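PDB 3SUM: cerato-platanin-like protein from Moniliophthora perniciosa, which has no firmly established function but belongs to the cerato-platanins, small fungal proteins built on a double-psi beta barrel that often take part in fungus-plant interactions. Local coordinates for residues S19-S24 / T76-V81; W7-Q12 / G89-V94. All blocks are in the same frame, centred on the assembly; numbering follows the deposited sequence.

K10 of contact 2 reaches into contact 1, where its NZ forms a salt bridge with D79 OD2 (2.8 Å) and probably a hydrogen bond with E20 O (2.9 Å). Contact 2 joins 7-12, where strand 4-7 runs out into a 3-10 turn, to the end of strand 86-89 and the start of helix 91-97; contact 1 joins 19-24, farther along the same long loop, to the end of strand 71-79. Their centres lie about 13 Å apart. Beside the lysine, F11 CE1 packs 3.3 Å from D79 OD2, while F21 CE1 rests 3.5 Å from K10 CE, so that aromatic rings from both contacts flank the salt bridge.

Contact 1: residues S19-S24 / T76-V81; sequences SEFKCS and TVVDRV
Direct polar contact between the two segments centres on the carboxylate of D79, whose OD1 accepts the backbone N-H of K22 at 2.8 Å. The bond is nearly straight (167°), although the donor stands well above the carboxylate plane. CG anti to the backbone N (chi1 -167°) carries the carboxylate towards F21 and K22; OD1 also takes a weak bond from R80 N.

A water extends the polar link, joining K22 O to R80 NE. The aliphatic parts of K22 and R80 touch, with K22 CD 3.8 Å from R80 CB.

Across the segments the other contacts are van der Waals. The F21 ring turns its edge to D79 CB, its plane steeply inclined to the carboxylate, and F21 CD1 reaches V78 CG2 at 4.2 Å. C23 SG lies over one face of the R80 guanidinium, 3.8 Å from NE. Outside the two segments, C23 is in a disulfide with C60, and the R80 guanidinium hydrogen-bonds T58 O and A53 O.

In D79, then, OD1 takes one sound and one weak bond from backbone amides and OD2 a salt bridge to K10; bonds to both oxygens fix the carboxylate's rotation and hold the 19-24 turn against the strand.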
ATOM      1  N   SER A  19     -10.644   4.131 -11.324  1.00 15.02           N
ATOM      2  CA  SER A  19     -10.838   5.573 -11.575  1.00 15.89           C
ATOM      3  C   SER A  19     -11.017   6.327 -10.265  1.00 17.14           C
ATOM      4  O   SER A  19     -10.813   7.544 -10.191  1.00 16.68           O
ATOM      5  CB  SER A  19     -12.064   5.770 -12.450  1.00 16.45           C
ATOM      6  OG  SER A  19     -13.236   5.646 -11.614  1.00 19.31           O
ATOM      7  N   GLU A  20     -11.397   5.615  -9.204  1.00 15.79           N
ATOM      8  CA  GLU A  20     -11.642   6.235  -7.941  1.00 15.94           C
ATOM      9  C   GLU A  20     -10.392   6.594  -7.122  1.00 15.93           C
ATOM     10  O   GLU A  20     -10.513   7.159  -6.049  1.00 16.59           O
ATOM     11  CB  GLU A  20     -12.524   5.319  -7.091  1.00 18.19           C
ATOM     12  CG  GLU A  20     -13.886   5.043  -7.729  1.00 20.88           C
ATOM     13  CD  GLU A  20     -14.900   6.141  -7.406  1.00 32.34           C
ATOM     14  OE1 GLU A  20     -14.605   7.076  -6.604  1.00 38.01           O
ATOM     15  OE2 GLU A  20     -16.002   6.090  -7.965  1.00 37.85           O
ATOM     16  N   PHE A  21      -9.211   6.372  -7.688  1.00 15.55           N
ATOM     17  CA  PHE A  21      -7.943   6.498  -6.980  1.00 14.26           C
ATOM     18  C   PHE A  21      -7.113   7.450  -7.775  1.00 14.66           C
ATOM     19  O   PHE A  21      -7.153   7.436  -9.002  1.00 16.10           O
ATOM     20  CB  PHE A  21      -7.251   5.126  -6.998  1.00 13.97           C
ATOM     21  CG  PHE A  21      -8.045   4.091  -6.268  1.00 15.17           C
ATOM     22  CD1 PHE A  21      -7.908   3.937  -4.908  1.00 14.51           C
ATOM     23  CD2 PHE A  21      -9.056   3.387  -6.937  1.00 15.33           C
ATOM     24  CE1 PHE A  21      -8.699   3.041  -4.206  1.00 16.54           C
ATOM     25  CE2 PHE A  21      -9.853   2.468  -6.238  1.00 17.21           C
ATOM     26  CZ  PHE A  21      -9.709   2.301  -4.887  1.00 15.06           C
ATOM     27  N   LYS A  22      -6.334   8.251  -7.087  1.00 15.37           N
ATOM     28  CA  LYS A  22      -5.600   9.290  -7.803  1.00 16.30           C
ATOM     29  C   LYS A  22      -4.419   8.739  -8.514  1.00 17.54           C
ATOM     30  O   LYS A  22      -3.714   9.503  -9.165  1.00 19.84           O
ATOM     31  CB  LYS A  22      -5.200  10.349  -6.774  1.00 16.31           C
ATOM     32  CG  LYS A  22      -6.477  11.181  -6.407  1.00 17.52           C
ATOM     33  CD  LYS A  22      -6.213  12.175  -5.285  1.00 25.02           C
ATOM     34  CE  LYS A  22      -7.392  13.206  -5.237  1.00 27.35           C
ATOM     35  NZ  LYS A  22      -7.327  13.935  -3.947  1.00 28.68           N
ATOM     36  N   CYS A  23      -4.161   7.428  -8.400  1.00 15.83           N
ATOM     37  CA  CYS A  23      -3.109   6.796  -9.176  1.00 14.09           C
ATOM     38  C   CYS A  23      -3.691   5.968 -10.333  1.00 13.62           C
ATOM     39  O   CYS A  23      -3.095   5.019 -10.750  1.00 12.37           O
ATOM     40  CB  CYS A  23      -2.235   5.892  -8.285  1.00 15.45           C
ATOM     41  SG  CYS A  23      -1.304   6.866  -7.097  1.00 16.97           S
ATOM     42  N   SER A  24      -4.896   6.290 -10.774  1.00 14.46           N
ATOM     43  CA  SER A  24      -5.633   5.438 -11.738  1.00 15.33           C
ATOM     44  C   SER A  24      -4.791   5.086 -12.980  1.00 14.59           C
ATOM     45  O   SER A  24      -4.855   3.963 -13.501  1.00 14.64           O
ATOM     46  CB  SER A  24      -6.993   6.114 -12.047  1.00 15.65           C
ATOM     47  OG  SER A  24      -6.771   7.396 -12.603  1.00 19.77           O
ATOM     48  N   THR A  76       1.659  -1.127  -2.036  1.00 13.36           N
ATOM     49  CA  THR A  76       1.706  -0.414  -3.250  1.00 11.18           C
ATOM     50  C   THR A  76       0.991   0.885  -3.019  1.00 10.38           C
ATOM     51  O   THR A  76      -0.109   0.911  -2.471  1.00 11.47           O
ATOM     52  CB  THR A  76       0.995  -1.229  -4.322  1.00 10.42           C
ATOM     53  OG1 THR A  76       1.655  -2.494  -4.380  1.00 12.41           O
ATOM     54  CG2 THR A  76       1.160  -0.567  -5.733  1.00 11.96           C
ATOM     55  N   VAL A  77       1.584   1.994  -3.497  1.00  9.80           N
ATOM     56  CA  VAL A  77       0.881   3.221  -3.438  1.00 10.19           C
ATOM     57  C   VAL A  77      -0.140   3.283  -4.585  1.00  9.71           C
ATOM     58  O   VAL A  77       0.240   3.212  -5.750  1.00 12.59           O
ATOM     59  CB  VAL A  77       1.923   4.417  -3.568  1.00  9.65           C
ATOM     60  CG1 VAL A  77       1.157   5.817  -3.677  1.00 12.59           C
ATOM     61  CG2 VAL A  77       2.878   4.447  -2.318  1.00 14.02           C
ATOM     62  N   VAL A  78      -1.428   3.472  -4.261  1.00 10.46           N
ATOM     63  CA  VAL A  78      -2.477   3.393  -5.243  1.00 11.45           C
ATOM     64  C   VAL A  78      -3.355   4.642  -5.223  1.00 11.79           C
ATOM     65  O   VAL A  78      -4.255   4.790  -6.053  1.00 12.84           O
ATOM     66  CB  VAL A  78      -3.391   2.170  -5.020  1.00 10.90           C
ATOM     67  CG1 VAL A  78      -2.556   0.791  -5.084  1.00 12.67           C
ATOM     68  CG2 VAL A  78      -4.255   2.305  -3.696  1.00  9.10           C
ATOM     69  N   ASP A  79      -3.070   5.561  -4.301  1.00 11.86           N
ATOM     70  CA  ASP A  79      -3.934   6.761  -4.225  1.00 12.37           C
ATOM     71  C   ASP A  79      -3.147   7.839  -3.480  1.00 12.40           C
ATOM     72  O   ASP A  79      -1.995   7.596  -3.068  1.00 13.48           O
ATOM     73  CB  ASP A  79      -5.188   6.320  -3.443  1.00 12.76           C
ATOM     74  CG  ASP A  79      -6.349   7.318  -3.534  1.00 16.42           C
ATOM     75  OD1 ASP A  79      -6.283   8.310  -4.301  1.00 12.51           O
ATOM     76  OD2 ASP A  79      -7.299   7.064  -2.785  1.00 16.05           O
ATOM     77  N   ARG A  80      -3.728   9.000  -3.253  1.00 13.72           N
ATOM     78  CA  ARG A  80      -2.973  10.092  -2.662  1.00 13.44           C
ATOM     79  C   ARG A  80      -3.700  10.509  -1.407  1.00 14.06           C
ATOM     80  O   ARG A  80      -4.920  10.421  -1.363  1.00 12.75           O
ATOM     81  CB  ARG A  80      -2.895  11.359  -3.607  1.00 15.25           C
ATOM     82  CG  ARG A  80      -1.511  11.524  -4.359  1.00 14.94           C
ATOM     83  CD  ARG A  80      -1.189  10.144  -5.040  1.00 12.97           C
ATOM     84  NE  ARG A  80      -0.024  10.263  -5.921  1.00 16.90           N
ATOM     85  CZ  ARG A  80       1.196   9.967  -5.529  1.00 15.06           C
ATOM     86  NH1 ARG A  80       1.388   9.561  -4.297  1.00 14.41           N
ATOM     87  NH2 ARG A  80       2.201  10.076  -6.376  1.00 14.08           N
ATOM     88  N   VAL A  81      -2.967  10.904  -0.372  1.00 14.67           N
ATOM     89  CA  VAL A  81      -3.547  11.718   0.699  1.00 17.27           C
ATOM     90  C   VAL A  81      -2.659  12.950   0.641  1.00 20.05           C
ATOM     91  O   VAL A  81      -1.538  12.872   0.140  1.00 24.15           O
ATOM     92  CB  VAL A  81      -3.432  11.055   2.056  1.00 18.26           C
ATOM     93  CG1 VAL A  81      -4.466   9.960   2.142  1.00 20.51           C
ATOM     94  CG2 VAL A  81      -2.018  10.478   2.288  1.00 18.75           C
TER
HETATM   95  O   HOH W   1      -1.324  11.223  -8.386  1.00 35.86           O
HETATM   96  O   HOH W   2      -6.732  12.804  -1.860  1.00 42.15           O

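Contact 2: residues W7-Q12 / G89-V94; sequences WDDKFQ and GGTDLV
The side-chain oxygen of Q12 is gripped from two directions: D92 N donates to OE1 at 2.8 Å in an almost straight bond (174°), tilted out of the carbonyl plane, and a water that itself accepts from L93 N donates to OE1 at 2.7 Å. CG between the backbone N and the carbonyl carbon (chi1 60°), followed by an extended chain, carries the amide to the first turn of the helix. Its NE2 adds a weak bond to D92 OD1, the amide and carboxylate planes standing steeply to each other. One side chain thereby meets both a backbone donor and the carboxylate of the same residue.

Toward the strand end, D8 N donates to G89 O at 2.9 Å, within a parallel bridge pairing W7 with G89. The indole of W7 receives T91 CG2 over one face in an off-centre CH-pi contact, 4.2 Å from the six-membered ring centroid, while W7 CB packs against V94 CB at 3.6 Å. A further water, placed rather close to both, lies between T91 OG1 and D9 OD1.

Around this junction, strand 4-7 runs parallel to 86-89, which leads through N-cap G90 into helix 91-97. W7 NE1 bonds Y107 O of helix 105-109, and F11 packs inward against V78 of strand 71-79 and A52 of strand 50-52.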
ATOM      1  N   TRP A   7      -6.030   3.522   8.676  1.00 15.87           N
ATOM      2  CA  TRP A   7      -6.652   2.553   7.849  1.00 15.82           C
ATOM      3  C   TRP A   7      -7.964   3.087   7.300  1.00 16.25           C
ATOM      4  O   TRP A   7      -8.621   3.952   7.883  1.00 17.30           O
ATOM      5  CB  TRP A   7      -6.803   1.205   8.587  1.00 15.42           C
ATOM      6  CG  TRP A   7      -7.644   1.224   9.852  1.00 14.96           C
ATOM      7  CD1 TRP A   7      -7.191   1.324  11.120  1.00 13.33           C
ATOM      8  CD2 TRP A   7      -9.055   1.107   9.932  1.00 14.90           C
ATOM      9  NE1 TRP A   7      -8.241   1.266  11.987  1.00 15.69           N
ATOM     10  CE2 TRP A   7      -9.404   1.176  11.275  1.00 16.01           C
ATOM     11  CE3 TRP A   7     -10.076   0.995   8.966  1.00 18.02           C
ATOM     12  CZ2 TRP A   7     -10.752   1.085  11.729  1.00 15.48           C
ATOM     13  CZ3 TRP A   7     -11.401   0.885   9.404  1.00 18.23           C
ATOM     14  CH2 TRP A   7     -11.735   0.950  10.769  1.00 16.15           C
ATOM     15  N   ASP A   8      -8.358   2.476   6.202  1.00 16.64           N
ATOM     16  CA  ASP A   8      -9.546   2.872   5.443  1.00 17.37           C
ATOM     17  C   ASP A   8      -9.881   1.678   4.577  1.00 17.26           C
ATOM     18  O   ASP A   8      -9.072   1.202   3.780  1.00 16.23           O
ATOM     19  CB  ASP A   8      -9.225   4.092   4.534  1.00 16.22           C
ATOM     20  CG  ASP A   8     -10.436   4.678   3.787  1.00 20.08           C
ATOM     21  OD1 ASP A   8     -11.427   4.023   3.546  1.00 19.15           O
ATOM     22  OD2 ASP A   8     -10.305   5.821   3.288  1.00 26.36           O
ATOM     23  N   ASP A   9     -11.147   1.297   4.661  1.00 15.67           N
ATOM     24  CA  ASP A   9     -11.726   0.217   3.917  1.00 15.04           C
ATOM     25  C   ASP A   9     -11.613   0.406   2.428  1.00 15.07           C
ATOM     26  O   ASP A   9     -11.528  -0.578   1.687  1.00 15.14           O
ATOM     27  CB  ASP A   9     -13.220   0.166   4.299  1.00 17.96           C
ATOM     28  CG  ASP A   9     -13.955  -1.007   3.646  1.00 19.89           C
ATOM     29  OD1 ASP A   9     -13.798  -2.128   4.190  1.00 25.32           O
ATOM     30  OD2 ASP A   9     -14.684  -0.778   2.642  1.00 21.25           O
ATOM     31  N   LYS A  10     -11.542   1.669   1.958  1.00 14.74           N
ATOM     32  CA  LYS A  10     -11.409   1.917   0.520  1.00 13.72           C
ATOM     33  C   LYS A  10     -10.337   1.045  -0.143  1.00 13.16           C
ATOM     34  O   LYS A  10     -10.482   0.536  -1.248  1.00 13.48           O
ATOM     35  CB  LYS A  10     -11.011   3.415   0.262  1.00 13.95           C
ATOM     36  CG  LYS A  10     -10.924   3.719  -1.224  1.00 15.09           C
ATOM     37  CD  LYS A  10     -10.625   5.265  -1.433  1.00 18.68           C
ATOM     38  CE  LYS A  10     -10.573   5.680  -2.908  1.00 21.33           C
ATOM     39  NZ  LYS A  10     -10.029   7.145  -3.170  1.00 20.38           N
ATOM     40  N   PHE A  11      -9.190   0.941   0.515  1.00 13.69           N
ATOM     41  CA  PHE A  11      -8.023   0.288  -0.090  1.00 14.06           C
ATOM     42  C   PHE A  11      -8.074  -1.237  -0.037  1.00 14.61           C
ATOM     43  O   PHE A  11      -7.159  -1.903  -0.502  1.00 14.68           O
ATOM     44  CB  PHE A  11      -6.803   0.875   0.570  1.00 12.61           C
ATOM     45  CG  PHE A  11      -6.827   2.349   0.431  1.00 14.01           C
ATOM     46  CD1 PHE A  11      -6.780   2.918  -0.844  1.00 15.37           C
ATOM     47  CD2 PHE A  11      -6.963   3.169   1.546  1.00 15.68           C
ATOM     48  CE1 PHE A  11      -6.877   4.347  -1.005  1.00 16.57           C
ATOM     49  CE2 PHE A  11      -7.054   4.564   1.412  1.00 14.76           C
ATOM     50  CZ  PHE A  11      -6.989   5.168   0.126  1.00 14.57           C
ATOM     51  N   GLN A  12      -9.153  -1.773   0.493  1.00 13.52           N
ATOM     52  CA  GLN A  12      -9.325  -3.221   0.292  1.00 13.64           C
ATOM     53  C   GLN A  12     -10.691  -3.501  -0.291  1.00 14.56           C
ATOM     54  O   GLN A  12     -11.238  -4.634  -0.160  1.00 14.97           O
ATOM     55  CB  GLN A  12      -9.089  -4.019   1.583  1.00 13.06           C
ATOM     56  CG  GLN A  12      -9.977  -3.701   2.729  1.00 12.44           C
ATOM     57  CD  GLN A  12      -9.626  -4.532   3.899  1.00 15.51           C
ATOM     58  OE1 GLN A  12      -8.444  -4.715   4.198  1.00 13.27           O
ATOM     59  NE2 GLN A  12     -10.652  -5.141   4.542  1.00 13.26           N
ATOM     60  N   GLY A  89      -3.864   2.862   4.764  1.00 13.95           N
ATOM     61  CA  GLY A  89      -3.810   1.568   4.122  1.00 10.46           C
ATOM     62  C   GLY A  89      -5.118   0.808   4.323  1.00 13.26           C
ATOM     63  O   GLY A  89      -5.986   1.168   5.115  1.00 13.69           O
ATOM     64  N   GLY A  90      -5.249  -0.267   3.590  1.00 13.09           N
ATOM     65  CA  GLY A  90      -6.392  -1.143   3.723  1.00 13.24           C
ATOM     66  C   GLY A  90      -6.462  -1.638   5.123  1.00 13.58           C
ATOM     67  O   GLY A  90      -5.460  -1.824   5.773  1.00 12.45           O
ATOM     68  N   THR A  91      -7.666  -1.914   5.567  1.00 14.40           N
ATOM     69  CA  THR A  91      -7.903  -2.344   6.927  1.00 15.79           C
ATOM     70  C   THR A  91      -7.076  -3.577   7.384  1.00 16.35           C
ATOM     71  O   THR A  91      -6.426  -3.555   8.448  1.00 15.95           O
ATOM     72  CB  THR A  91      -9.400  -2.595   7.063  1.00 17.68           C
ATOM     73  OG1 THR A  91     -10.092  -1.503   6.411  1.00 16.28           O
ATOM     74  CG2 THR A  91      -9.799  -2.734   8.490  1.00 16.02           C
ATOM     75  N   ASP A  92      -7.121  -4.641   6.620  1.00 14.18           N
ATOM     76  CA  ASP A  92      -6.453  -5.876   7.025  1.00 15.05           C
ATOM     77  C   ASP A  92      -4.936  -5.662   6.998  1.00 13.37           C
ATOM     78  O   ASP A  92      -4.179  -6.103   7.861  1.00 13.74           O
ATOM     79  CB  ASP A  92      -6.742  -6.914   5.931  1.00 15.26           C
ATOM     80  CG  ASP A  92      -8.237  -7.396   5.908  1.00 19.85           C
ATOM     81  OD1 ASP A  92      -8.981  -7.061   6.795  1.00 26.90           O
ATOM     82  OD2 ASP A  92      -8.581  -8.115   4.942  1.00 29.02           O
ATOM     83  N   LEU A  93      -4.463  -4.975   5.964  1.00 13.79           N
ATOM     84  CA  LEU A  93      -3.031  -4.629   5.931  1.00 13.20           C
ATOM     85  C   LEU A  93      -2.610  -3.966   7.239  1.00 11.82           C
ATOM     86  O   LEU A  93      -1.620  -4.337   7.883  1.00 11.75           O
ATOM     87  CB  LEU A  93      -2.777  -3.706   4.721  1.00 12.47           C
ATOM     88  CG  LEU A  93      -1.556  -2.799   4.782  1.00 13.53           C
ATOM     89  CD1 LEU A  93      -0.303  -3.712   4.615  1.00 14.05           C
ATOM     90  CD2 LEU A  93      -1.594  -1.720   3.717  1.00 19.18           C
ATOM     91  N   VAL A  94      -3.344  -2.929   7.652  1.00 11.87           N
ATOM     92  CA  VAL A  94      -2.976  -2.174   8.787  1.00 12.28           C
ATOM     93  C   VAL A  94      -3.114  -2.934  10.063  1.00 14.73           C
ATOM     94  O   VAL A  94      -2.199  -2.949  10.911  1.00 14.07           O
ATOM     95  CB  VAL A  94      -3.766  -0.784   8.829  1.00 12.65           C
ATOM     96  CG1 VAL A  94      -3.428  -0.044  10.100  1.00 15.26           C
ATOM     97  CG2 VAL A  94      -3.383   0.030   7.558  1.00 14.67           C
TER
HETATM   98  O   HOH W   3     -12.561  -2.275   6.325  1.00 19.32           O
HETATM   99  O   HOH W   4      -5.827  -4.438   3.477  1.00 12.74           O